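Local coordinates for protein endoglucanase (PDB 6KDD) that probably hydrolyses beta-1,4-glucosidic bonds within glucan chains, as an endoglucanase of glycosyl hydrolase family 5, at residues Val24-Ala29 against Trp293-Gly298; Val58-Arg63 against Leu96-Asn101; Gly214-Asn219 against Gly262-Ala267; Ser271-Thr276 against Glu311-Ala316. All blocks are in the same frame, centred on the assembly; numbering follows the deposited sequence.

All four contacts belong to one TIM-barrel fold. Contact 1 joins the ends of the first and last barrel strands, and contact 2 pairs the second and third. Their centres are about 11 Å apart, and R59 bonds to N25 between them. Contact 3 ties two loops beyond the strand ends. Its centre is about 14 Å from that of contact 1, and S265 bonds to G298. Contact 4 packs two outer helices, about 16 Å from contact 3 between centres; R272 bonds to A263 O. Bound Tris, probably from the crystallisation liquor, comes within about 4 Å of the W293 side chain and 3 Å of W217's (nearest atoms), consistent with contacts 1 and 3 bordering a pocket.

Contact 1. Residues Val24-Ala29 against Trp293-Gly298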
loop_
_atom_site.group_PDB
_atom_site.type_symbol
_atom_site.label_atom_id
_atom_site.label_comp_id
_atom_site.label_asym_id
_atom_site.label_seq_id
_atom_site.Cartn_x
_atom_site.Cartn_y
_atom_site.Cartn_z
ATOM N N VAL A 24 4.547 -1.912 7.297
ATOM C CA VAL A 24 5.537 -1.254 6.468
ATOM C C VAL A 24 5.474 -1.835 5.056
ATOM O O VAL A 24 5.297 -3.027 4.843
ATOM C CB VAL A 24 6.950 -1.316 7.078
ATOM C CG1 VAL A 24 7.473 -2.747 7.193
ATOM C CG2 VAL A 24 7.946 -0.413 6.353
ATOM N N ASN A 25 5.649 -0.960 4.071
ATOM C CA ASN A 25 5.755 -1.429 2.705
ATOM C C ASN A 25 7.173 -1.933 2.436
ATOM O O ASN A 25 8.129 -1.233 2.766
ATOM C CB ASN A 25 5.454 -0.252 1.781
ATOM C CG ASN A 25 3.971 0.007 1.668
ATOM O OD1 ASN A 25 3.309 -0.550 0.787
ATOM N ND2 ASN A 25 3.487 0.967 2.452
ATOM N N ILE A 26 7.301 -3.053 1.711
ATOM C CA ILE A 26 8.619 -3.378 1.155
ATOM C C ILE A 26 8.658 -2.857 -0.271
ATOM O O ILE A 26 8.252 -3.583 -1.171
ATOM C CB ILE A 26 8.863 -4.905 1.128
ATOM C CG1 ILE A 26 8.394 -5.607 2.406
ATOM C CG2 ILE A 26 10.311 -5.227 0.720
ATOM C CD1 ILE A 26 8.942 -5.013 3.651
ATOM N N GLY A 27 9.105 -1.607 -0.451
ATOM C CA GLY A 27 9.022 -0.954 -1.745
ATOM C C GLY A 27 10.364 -0.979 -2.489
ATOM O O GLY A 27 11.422 -1.374 -1.920
ATOM N N ASN A 28 10.304 -0.551 -3.773
ATOM C CA ASN A 28 11.474 -0.535 -4.658
ATOM C C ASN A 28 11.983 -1.943 -4.942
ATOM O O ASN A 28 13.168 -2.126 -5.250
ATOM C CB ASN A 28 12.607 0.367 -4.135
ATOM C CG ASN A 28 12.294 1.831 -4.361
ATOM O OD1 ASN A 28 11.235 2.313 -3.957
ATOM N ND2 ASN A 28 13.213 2.562 -4.968
ATOM N N ALA A 29 11.071 -2.928 -4.874
ATOM C CA ALA A 29 11.454 -4.328 -4.948
ATOM C C ALA A 29 10.643 -4.994 -6.067
ATOM O O ALA A 29 11.007 -4.857 -7.254
ATOM C CB ALA A 29 11.276 -4.961 -3.565
ATOM N N TRP A 293 5.623 4.053 4.073
ATOM C CA TRP A 293 6.393 3.982 2.825
ATOM C C TRP A 293 7.764 4.612 3.045
ATOM O O TRP A 293 7.829 5.827 3.214
ATOM C CB TRP A 293 5.698 4.752 1.683
ATOM C CG TRP A 293 6.427 4.568 0.378
ATOM C CD1 TRP A 293 7.383 5.385 -0.180
ATOM C CD2 TRP A 293 6.265 3.457 -0.525
ATOM N NE1 TRP A 293 7.786 4.867 -1.398
ATOM C CE2 TRP A 293 7.109 3.699 -1.642
ATOM C CE3 TRP A 293 5.451 2.309 -0.524
ATOM C CZ2 TRP A 293 7.227 2.778 -2.694
ATOM C CZ3 TRP A 293 5.524 1.429 -1.592
ATOM C CH2 TRP A 293 6.431 1.643 -2.644
ATOM N N GLU A 294 8.863 3.834 3.039
ATOM C CA GLU A 294 8.885 2.373 2.921
ATOM C C GLU A 294 10.070 1.852 3.736
ATOM O O GLU A 294 10.724 2.638 4.452
ATOM C CB GLU A 294 8.873 1.895 1.461
ATOM C CG GLU A 294 9.622 2.816 0.498
ATOM C CD GLU A 294 11.121 2.959 0.685
ATOM O OE1 GLU A 294 11.765 2.064 1.308
ATOM O OE2 GLU A 294 11.656 3.971 0.194
ATOM N N PHE A 295 10.325 0.533 3.669
ATOM C CA PHE A 295 11.232 -0.136 4.594
ATOM C C PHE A 295 12.687 0.319 4.448
ATOM O O PHE A 295 13.263 0.781 5.441
ATOM C CB PHE A 295 11.128 -1.652 4.422
ATOM C CG PHE A 295 12.169 -2.463 5.160
ATOM C CD1 PHE A 295 12.241 -2.413 6.556
ATOM C CD2 PHE A 295 12.998 -3.352 4.471
ATOM C CE1 PHE A 295 13.170 -3.195 7.238
ATOM C CE2 PHE A 295 13.950 -4.103 5.145
ATOM C CZ PHE A 295 14.041 -4.018 6.530
ATOM N N CYS A 296 13.301 0.176 3.247
ATOM C CA CYS A 296 14.742 0.420 3.166
ATOM C C CYS A 296 15.263 1.197 1.949
ATOM O O CYS A 296 16.489 1.190 1.724
ATOM C CB CYS A 296 15.534 -0.885 3.214
ATOM S SG CYS A 296 15.071 -2.075 1.914
ATOM N N ALA A 297 14.426 1.898 1.195
ATOM C CA ALA A 297 14.966 2.593 0.016
ATOM C C ALA A 297 14.970 4.119 0.256
ATOM O O ALA A 297 15.357 4.562 1.325
ATOM C CB ALA A 297 14.217 2.196 -1.260
ATOM N N GLY A 298 14.516 4.931 -0.716
ATOM C CA GLY A 298 14.649 6.381 -0.620
ATOM C C GLY A 298 13.841 7.045 0.501
ATOM O O GLY A 298 14.063 8.224 0.805
HETATM O O HOH W 1 11.419 -0.769 0.818
HETATM O O HOH W 2 10.927 4.475 -2.374
#
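N25 and W293 cross at about a right angle. CB of N25 lies 3.4 Å from CE3 of the indole, and OD1 sits at the ring edge, in plane. The amide plane is turned 58° from the ring. W293 CG is anti to the backbone N (chi1 -175°), which carries the indole across N25 and G27. CA of G27 is 3.8 Å from CH2 of W293, so a CB there would run into the ring. The amide of N25 is gripped from outside: OD1 accepts from R59, and ND2 donates to the carbonyls of G259 and Y292. With an alanine here, R59 would probably lose an acceptor and those carbonyls a donor, and a gap would open beside the indole. F295 N donates to O of N25 at 3.0 Å, a bent bond (137° at the hydrogen). CB of F295 meets CG2 of V24 at 3.9 Å. OE1 of E294 accepts from A297 N at 2.7 Å on its syn lone pair. One water donates to OE2 of E294 and OD1 of N28, whose ND2 bonds to O of W38. CB of A297 packs on CG of N28 at 3.7 Å. The contact lies where the first and last TIM-barrel strands, 22-25 and 289-292, run out into loops. The W293-E294 cis peptide is consistent with the one found there in many family 5 enzymes.

Contact 2. Residues Val58-Arg63 against Leu96-Asn101; sequences VRIPIR and LTVIIN
V58 pairs with V98, R59 with I99 and I60 with I100 in parallel register. The axes of strands 58-60 and 97-101 come within 4.8 Å and make an angle of 19°. V58 N donates to O of T97 at 2.9 Å. I99 N returns a bond to O of V58 at 3.0 Å, and I60 N reaches O of I99 at 2.7 Å. Two residues on, at I62, a side chain takes the place of a backbone acceptor: I62 N donates to OD1 of N101 at 3.0 Å. N101 CG sits between its own N and carbonyl carbon (chi1 74°), which turns the amide toward the other segment. The two strands and helix 78-93 between them form a beta-alpha-beta unit, the repeating element of the TIM barrel. V58, V98, I60 and I100 share the face turned to the helices. There V58 and V98 lie side by side, with their CG2 atoms 4.1 Å apart. CD1 of I62 crosses to CG2 of I100 at 4.0 Å, and I62 and I100 both also touch helix 78-93. R59 and I99 occupy the other face, inside the barrel. The extended chain of R59 places its guanidinium beneath N101, whose ND2 lies over one face, 3.3 Å from NH2. The two planes are 82° apart. Both atoms are donors, so this is packing without a bond. The charge of R59 is met instead by salt bridges to E140 and E260.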
loop_
_atom_site.group_PDB
_atom_site.type_symbol
_atom_site.label_atom_id
_atom_site.label_comp_id
_atom_site.label_asym_id
_atom_site.label_seq_id
_atom_site.Cartn_x
_atom_site.Cartn_y
_atom_site.Cartn_z
ATOM N N VAL A 58 3.185 -6.453 6.748
ATOM C CA VAL A 58 3.953 -5.940 5.616
ATOM C C VAL A 58 3.053 -5.862 4.396
ATOM O O VAL A 58 2.169 -6.702 4.166
ATOM C CB VAL A 58 5.159 -6.858 5.300
ATOM C CG1 VAL A 58 6.324 -6.679 6.285
ATOM C CG2 VAL A 58 4.756 -8.322 5.112
ATOM N N ARG A 59 3.309 -4.840 3.582
ATOM C CA ARG A 59 2.572 -4.701 2.340
ATOM C C ARG A 59 3.595 -4.850 1.218
ATOM O O ARG A 59 4.703 -4.294 1.279
ATOM C CB ARG A 59 1.904 -3.317 2.241
ATOM C CG ARG A 59 1.252 -3.076 0.876
ATOM C CD ARG A 59 0.377 -1.826 0.914
ATOM N NE ARG A 59 -0.294 -1.483 -0.358
ATOM C CZ ARG A 59 0.077 -0.563 -1.251
ATOM N NH1 ARG A 59 1.224 0.082 -1.118
ATOM N NH2 ARG A 59 -0.708 -0.297 -2.308
ATOM N N ILE A 60 3.254 -5.682 0.240
ATOM C CA ILE A 60 4.219 -6.100 -0.773
ATOM C C ILE A 60 3.701 -5.657 -2.132
ATOM O O ILE A 60 2.871 -6.331 -2.733
ATOM C CB ILE A 60 4.456 -7.624 -0.774
ATOM C CG1 ILE A 60 4.754 -8.189 0.627
ATOM C CG2 ILE A 60 5.575 -8.009 -1.782
ATOM C CD1 ILE A 60 6.099 -7.749 1.133
ATOM N N PRO A 61 4.172 -4.516 -2.651
ATOM C CA PRO A 61 3.856 -4.117 -4.020
ATOM C C PRO A 61 4.433 -5.073 -5.048
ATOM O O PRO A 61 5.616 -5.459 -4.976
ATOM C CB PRO A 61 4.601 -2.787 -4.183
ATOM C CG PRO A 61 4.705 -2.266 -2.723
ATOM C CD PRO A 61 4.956 -3.525 -1.912
ATOM N N ILE A 62 3.610 -5.412 -6.063
ATOM C CA ILE A 62 4.036 -6.422 -7.021
ATOM C C ILE A 62 3.478 -6.042 -8.402
ATOM O O ILE A 62 2.255 -5.951 -8.567
ATOM C CB ILE A 62 3.470 -7.807 -6.617
ATOM C CG1 ILE A 62 3.981 -8.322 -5.264
ATOM C CG2 ILE A 62 3.771 -8.855 -7.686
ATOM C CD1 ILE A 62 3.215 -9.589 -4.868
ATOM N N ARG A 63 4.402 -5.992 -9.359
ATOM C CA ARG A 63 4.118 -5.651 -10.756
ATOM C C ARG A 63 3.905 -6.948 -11.546
ATOM O O ARG A 63 4.734 -7.343 -12.364
ATOM C CB ARG A 63 5.264 -4.840 -11.357
ATOM C CG ARG A 63 4.856 -4.195 -12.681
ATOM C CD ARG A 63 6.061 -3.678 -13.395
ATOM N NE ARG A 63 6.561 -2.470 -12.733
ATOM C CZ ARG A 63 6.998 -1.380 -13.354
ATOM N NH1 ARG A 63 6.947 -1.319 -14.677
ATOM N NH2 ARG A 63 7.488 -0.366 -12.653
ATOM N N LEU A 96 3.731 -12.309 10.477
ATOM C CA LEU A 96 3.293 -10.993 10.009
ATOM C C LEU A 96 2.044 -11.187 9.160
ATOM O O LEU A 96 1.905 -12.200 8.489
ATOM C CB LEU A 96 4.404 -10.366 9.134
ATOM C CG LEU A 96 5.673 -9.919 9.858
ATOM C CD1 LEU A 96 6.796 -9.687 8.818
ATOM C CD2 LEU A 96 5.420 -8.613 10.625
ATOM N N THR A 97 1.093 -10.250 9.263
ATOM C CA THR A 97 0.030 -10.116 8.294
ATOM C C THR A 97 0.643 -9.626 6.979
ATOM O O THR A 97 1.593 -8.831 6.975
ATOM C CB THR A 97 -1.040 -9.147 8.813
ATOM O OG1 THR A 97 -1.572 -9.667 10.047
ATOM C CG2 THR A 97 -2.114 -8.861 7.776
ATOM N N VAL A 98 0.144 -10.163 5.877
ATOM C CA VAL A 98 0.745 -9.878 4.575
ATOM C C VAL A 98 -0.329 -9.365 3.623
ATOM O O VAL A 98 -1.374 -9.989 3.456
ATOM C CB VAL A 98 1.460 -11.088 3.940
ATOM C CG1 VAL A 98 2.122 -10.676 2.622
ATOM C CG2 VAL A 98 2.472 -11.713 4.855
ATOM N N ILE A 99 -0.031 -8.257 2.957
ATOM C CA ILE A 99 -0.891 -7.737 1.919
ATOM C C ILE A 99 -0.107 -7.789 0.613
ATOM O O ILE A 99 0.996 -7.217 0.515
ATOM C CB ILE A 99 -1.317 -6.289 2.216
ATOM C CG1 ILE A 99 -2.125 -6.213 3.507
ATOM C CG2 ILE A 99 -2.068 -5.756 0.985
ATOM C CD1 ILE A 99 -2.018 -4.899 4.269
ATOM N N ILE A 100 -0.697 -8.472 -0.372
ATOM C CA ILE A 100 -0.147 -8.468 -1.722
ATOM C C ILE A 100 -1.116 -7.715 -2.637
ATOM O O ILE A 100 -2.345 -7.842 -2.529
ATOM C CB ILE A 100 0.133 -9.894 -2.246
ATOM C CG1 ILE A 100 -1.116 -10.788 -2.204
ATOM C CG2 ILE A 100 1.292 -10.530 -1.474
ATOM C CD1 ILE A 100 -0.952 -12.071 -3.024
ATOM N N ASN A 101 -0.538 -6.961 -3.572
ATOM C CA ASN A 101 -1.365 -6.191 -4.481
ATOM C C ASN A 101 -0.965 -6.474 -5.930
ATOM O O ASN A 101 -0.113 -7.327 -6.219
ATOM C CB ASN A 101 -1.296 -4.694 -4.147
ATOM C CG ASN A 101 0.013 -4.066 -4.574
ATOM O OD1 ASN A 101 0.769 -4.630 -5.373
ATOM N ND2 ASN A 101 0.282 -2.880 -4.044
#

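Contact 3. Residues Gly214-Asn219 against Gly262-Ala267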
loop_
_atom_site.group_PDB
_atom_site.type_symbol
_atom_site.label_atom_id
_atom_site.label_comp_id
_atom_site.label_asym_id
_atom_site.label_seq_id
_atom_site.Cartn_x
_atom_site.Cartn_y
_atom_site.Cartn_z
ATOM N N GLY A 214 12.354 17.256 -4.186
ATOM C CA GLY A 214 13.502 16.589 -4.786
ATOM C C GLY A 214 13.177 15.260 -5.481
ATOM O O GLY A 214 14.092 14.590 -5.962
ATOM N N ALA A 215 11.901 14.864 -5.587
ATOM C CA ALA A 215 11.603 13.533 -6.129
ATOM C C ALA A 215 11.677 13.552 -7.658
ATOM O O ALA A 215 10.879 14.218 -8.310
ATOM C CB ALA A 215 10.235 13.086 -5.671
ATOM N N GLU A 216 12.594 12.758 -8.221
ATOM C CA GLU A 216 12.985 12.865 -9.623
ATOM C C GLU A 216 11.834 12.401 -10.515
ATOM O O GLU A 216 11.643 12.910 -11.621
ATOM C CB GLU A 216 14.252 12.041 -9.870
ATOM C CG GLU A 216 15.420 12.411 -8.950
ATOM C CD GLU A 216 15.421 11.897 -7.505
ATOM O OE1 GLU A 216 16.502 11.885 -6.876
ATOM O OE2 GLU A 216 14.351 11.518 -6.995
ATOM N N TRP A 217 11.053 11.451 -9.984
ATOM C CA TRP A 217 10.007 10.745 -10.706
ATOM C C TRP A 217 8.726 11.577 -10.818
ATOM O O TRP A 217 7.749 11.098 -11.375
ATOM C CB TRP A 217 9.760 9.372 -10.041
ATOM C CG TRP A 217 9.266 9.416 -8.623
ATOM C CD1 TRP A 217 7.965 9.334 -8.217
ATOM C CD2 TRP A 217 10.055 9.538 -7.413
ATOM N NE1 TRP A 217 7.885 9.401 -6.848
ATOM C CE2 TRP A 217 9.149 9.523 -6.330
ATOM C CE3 TRP A 217 11.423 9.669 -7.132
ATOM C CZ2 TRP A 217 9.575 9.623 -5.008
ATOM C CZ3 TRP A 217 11.850 9.781 -5.824
ATOM C CH2 TRP A 217 10.928 9.751 -4.771
ATOM N N VAL A 218 8.699 12.778 -10.225
ATOM C CA VAL A 218 7.535 13.649 -10.293
ATOM C C VAL A 218 7.900 14.817 -11.214
ATOM O O VAL A 218 9.023 15.319 -11.130
ATOM C CB VAL A 218 7.126 14.161 -8.895
ATOM C CG1 VAL A 218 5.879 15.034 -8.950
ATOM C CG2 VAL A 218 6.910 13.031 -7.908
ATOM N N ASN A 219 6.939 15.252 -12.050
ATOM C CA ASN A 219 7.181 16.249 -13.090
ATOM C C ASN A 219 6.209 17.415 -12.957
ATOM O O ASN A 219 5.021 17.289 -13.268
ATOM C CB ASN A 219 7.104 15.686 -14.513
ATOM C CG ASN A 219 8.438 15.168 -15.009
ATOM O OD1 ASN A 219 9.483 15.534 -14.478
ATOM N ND2 ASN A 219 8.419 14.327 -16.030
ATOM N N GLY A 262 4.757 8.716 3.859
ATOM C CA GLY A 262 6.179 8.883 4.125
ATOM C C GLY A 262 6.680 10.133 3.400
ATOM O O GLY A 262 5.980 10.634 2.529
ATOM N N ALA A 263 7.863 10.602 3.811
ATOM C CA ALA A 263 8.478 11.802 3.291
ATOM C C ALA A 263 9.829 11.383 2.763
ATOM O O ALA A 263 10.540 10.635 3.416
ATOM C CB ALA A 263 8.638 12.842 4.379
ATOM N N TYR A 264 10.136 11.837 1.557
ATOM C CA TYR A 264 11.364 11.469 0.897
ATOM C C TYR A 264 12.583 11.972 1.670
ATOM O O TYR A 264 12.527 13.046 2.256
ATOM C CB TYR A 264 11.308 12.118 -0.484
ATOM C CG TYR A 264 12.343 11.657 -1.464
ATOM C CD1 TYR A 264 12.772 10.339 -1.496
ATOM C CD2 TYR A 264 12.878 12.549 -2.383
ATOM C CE1 TYR A 264 13.690 9.897 -2.443
ATOM C CE2 TYR A 264 13.800 12.121 -3.331
ATOM C CZ TYR A 264 14.211 10.799 -3.360
ATOM O OH TYR A 264 15.137 10.395 -4.284
ATOM N N SER A 265 13.706 11.245 1.565
ATOM C CA SER A 265 14.895 11.517 2.358
ATOM C C SER A 265 15.624 12.783 1.913
ATOM O O SER A 265 16.592 13.161 2.553
ATOM C CB SER A 265 15.846 10.324 2.412
ATOM O OG SER A 265 16.283 9.903 1.123
ATOM N N LYS A 266 15.184 13.417 0.819
ATOM C CA LYS A 266 15.726 14.731 0.500
ATOM C C LYS A 266 15.149 15.806 1.415
ATOM O O LYS A 266 15.715 16.904 1.495
ATOM C CB LYS A 266 15.527 15.047 -0.981
ATOM C CG LYS A 266 16.502 14.285 -1.850
ATOM C CD LYS A 266 16.327 14.605 -3.305
ATOM C CE LYS A 266 17.418 13.983 -4.145
ATOM N NZ LYS A 266 17.220 14.380 -5.556
ATOM N N ALA A 267 14.007 15.511 2.065
ATOM C CA ALA A 267 13.542 16.332 3.176
ATOM C C ALA A 267 14.523 16.242 4.351
ATOM O O ALA A 267 15.145 15.214 4.573
ATOM C CB ALA A 267 12.109 15.989 3.546
#
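W217 and Y264 meet edge to face where two loops come together beyond the strand ends of the TIM barrel, the end that carries the active site in this fold. Each loop holds a type I turn, A215 to V218 in one and Y264 to A267 in the other. The six-membered ring of W217 approaches the Y264 ring with its edge. The centroids are 4.9 Å apart and the planes 83° from each other. CH2 of W217 stands 3.6 Å above the centre of the tyrosine ring. W217 CG lies between its own N and carbonyl carbon (chi1 63°), which folds the indole back over CB of A215. From the Y264 to A267 turn, K266 reaches out in an extended chain. Its NZ makes a salt bridge to OE1 of E216 at 2.9 Å, meeting the carboxylate 64° out of its plane. The same NZ donates to O of G214 at 3.2 Å, in the carbonyl plane and on a lone pair. OH of Y264 gives a weak bond to OE1 of E216 at 3.3 Å. NE1 of W217 is hydrogen-bonded to a Tris molecule, probably from the crystallisation liquor. The exposed charge pair of E216 and K266 is likely to tie the loops together, and Y264 probably limits the movement of a tryptophan whose place is consistent with a sugar-binding surface.

Contact 4. Residues Ser271-Thr276 against Glu311-Ala316; sequences SRVKWT and EPLATA
L313 reaches across to R272, V273 and T276. Its CG is anti to the backbone N (chi1 -172°), which sends both methyls toward helix 269-285. CD2 lies over one face of the R272 guanidinium, 3.6 Å from NH2. CD1 meets OG1 of T276 at 3.6 Å and CA of V273 at 3.9 Å. A316, one turn further on, puts its CB 4.0 Å from CG2 of T276 and 3.8 Å from O of V273. At the start of the second helix, CG of P312 meets CG1 of V273 at 4.1 Å. Helix 269-285 joins the last two strands of the TIM barrel, and helix 313-318 comes later, after a small antiparallel pair of strands. The contact thus packs neighbouring helices outside the barrel, with Y292 of the last barrel strand touching R272, T276 and L313. T276 is fixed by its OG1, which donates to O of R272 at 2.9 Å from above the carbonyl plane (43° out of it). That carbonyl also accepts from T276 N. An alanine in place of T276 is likely to leave a gap beside the methyls of L313 and A316 and to cost the carbonyl of R272 its second donor. R272 is positioned by a bond from its NE to O of A263. P312 is the N-cap of the second helix and follows a cis peptide. OE1 of E311 accepts from N and OG1 of T315, which arrive from opposite faces of the carboxylate. OE2 of E311 forms a salt bridge with R53.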
loop_
_atom_site.group_PDB
_atom_site.type_symbol
_atom_site.label_atom_id
_atom_site.label_comp_id
_atom_site.label_asym_id
_atom_site.label_seq_id
_atom_site.Cartn_x
_atom_site.Cartn_y
_atom_site.Cartn_z
ATOM N N SER A 271 12.224 17.383 10.151
ATOM C CA SER A 271 10.895 17.546 9.592
ATOM C C SER A 271 10.255 16.173 9.321
ATOM O O SER A 271 9.053 15.974 9.548
ATOM C CB SER A 271 10.985 18.347 8.297
ATOM O OG SER A 271 11.329 19.725 8.514
ATOM N N ARG A 272 11.040 15.282 8.695
ATOM C CA ARG A 272 10.504 13.958 8.361
ATOM C C ARG A 272 9.974 13.283 9.636
ATOM O O ARG A 272 8.847 12.809 9.675
ATOM C CB ARG A 272 11.592 13.120 7.707
ATOM C CG ARG A 272 12.022 13.666 6.344
ATOM C CD ARG A 272 13.043 12.779 5.667
ATOM N NE ARG A 272 12.502 11.466 5.284
ATOM C CZ ARG A 272 13.217 10.352 5.349
ATOM N NH1 ARG A 272 14.459 10.400 5.809
ATOM N NH2 ARG A 272 12.700 9.193 4.961
ATOM N N VAL A 273 10.814 13.248 10.673
ATOM C CA VAL A 273 10.432 12.660 11.957
ATOM C C VAL A 273 9.125 13.246 12.468
ATOM O O VAL A 273 8.201 12.495 12.778
ATOM C CB VAL A 273 11.568 12.749 12.994
ATOM C CG1 VAL A 273 11.118 12.275 14.368
ATOM C CG2 VAL A 273 12.762 11.962 12.511
ATOM N N LYS A 274 9.010 14.598 12.539
ATOM C CA LYS A 274 7.784 15.176 13.071
ATOM C C LYS A 274 6.570 14.873 12.205
ATOM O O LYS A 274 5.515 14.546 12.728
ATOM C CB LYS A 274 7.891 16.702 13.230
ATOM C CG LYS A 274 8.952 17.144 14.232
ATOM C CD LYS A 274 9.075 18.656 14.206
ATOM C CE LYS A 274 10.439 19.145 14.622
ATOM N NZ LYS A 274 10.718 20.462 13.997
ATOM N N TRP A 275 6.699 15.015 10.876
ATOM C CA TRP A 275 5.575 14.727 10.002
ATOM C C TRP A 275 5.118 13.275 10.197
ATOM O O TRP A 275 3.920 12.987 10.232
ATOM C CB TRP A 275 5.989 14.968 8.534
ATOM C CG TRP A 275 4.872 14.809 7.534
ATOM C CD1 TRP A 275 4.014 15.771 7.063
ATOM C CD2 TRP A 275 4.545 13.611 6.804
ATOM N NE1 TRP A 275 3.138 15.252 6.145
ATOM C CE2 TRP A 275 3.437 13.917 5.974
ATOM C CE3 TRP A 275 5.061 12.300 6.818
ATOM C CZ2 TRP A 275 2.866 12.970 5.124
ATOM C CZ3 TRP A 275 4.445 11.356 6.010
ATOM C CH2 TRP A 275 3.395 11.701 5.149
ATOM N N THR A 276 6.077 12.364 10.160
ATOM C CA THR A 276 5.764 10.923 10.190
ATOM C C THR A 276 5.074 10.549 11.507
ATOM O O THR A 276 4.051 9.869 11.525
ATOM C CB THR A 276 7.046 10.102 9.978
ATOM O OG1 THR A 276 7.588 10.425 8.698
ATOM C CG2 THR A 276 6.837 8.596 10.008
ATOM N N GLU A 311 16.931 6.038 13.252
ATOM C CA GLU A 311 16.244 6.524 14.439
ATOM C C GLU A 311 16.500 8.027 14.521
ATOM O O GLU A 311 17.553 8.469 14.091
ATOM C CB GLU A 311 16.769 5.775 15.682
ATOM C CG GLU A 311 16.367 4.303 15.708
ATOM C CD GLU A 311 14.870 4.076 15.952
ATOM O OE1 GLU A 311 14.135 5.055 16.129
ATOM O OE2 GLU A 311 14.428 2.899 16.044
ATOM N N PRO A 312 15.560 8.859 15.017
ATOM C CA PRO A 312 14.288 8.365 15.526
ATOM C C PRO A 312 13.159 8.170 14.499
ATOM O O PRO A 312 12.021 7.963 14.887
ATOM C CB PRO A 312 13.956 9.414 16.600
ATOM C CG PRO A 312 14.515 10.711 16.035
ATOM C CD PRO A 312 15.696 10.329 15.157
ATOM N N LEU A 313 13.461 8.128 13.199
ATOM C CA LEU A 313 12.350 7.991 12.263
ATOM C C LEU A 313 11.613 6.647 12.447
ATOM O O LEU A 313 10.400 6.605 12.330
ATOM C CB LEU A 313 12.865 8.162 10.833
ATOM C CG LEU A 313 11.804 8.241 9.724
ATOM C CD1 LEU A 313 10.897 9.456 9.835
ATOM C CD2 LEU A 313 12.504 8.223 8.377
ATOM N N ALA A 314 12.343 5.560 12.692
ATOM C CA ALA A 314 11.690 4.269 12.869
ATOM C C ALA A 314 10.713 4.337 14.034
ATOM O O ALA A 314 9.596 3.838 13.931
ATOM C CB ALA A 314 12.711 3.162 13.029
ATOM N N THR A 315 11.114 4.995 15.141
ATOM C CA THR A 315 10.240 5.137 16.305
ATOM C C THR A 315 9.007 5.966 15.994
ATOM O O THR A 315 7.921 5.687 16.490
ATOM C CB THR A 315 10.964 5.754 17.517
ATOM O OG1 THR A 315 12.080 4.906 17.776
ATOM C CG2 THR A 315 10.070 5.782 18.739
ATOM N N ALA A 316 9.175 7.007 15.165
ATOM C CA ALA A 316 8.057 7.795 14.657
ATOM C C ALA A 316 7.023 6.873 13.995
ATOM O O ALA A 316 5.807 7.075 14.099
ATOM C CB ALA A 316 8.573 8.819 13.640
#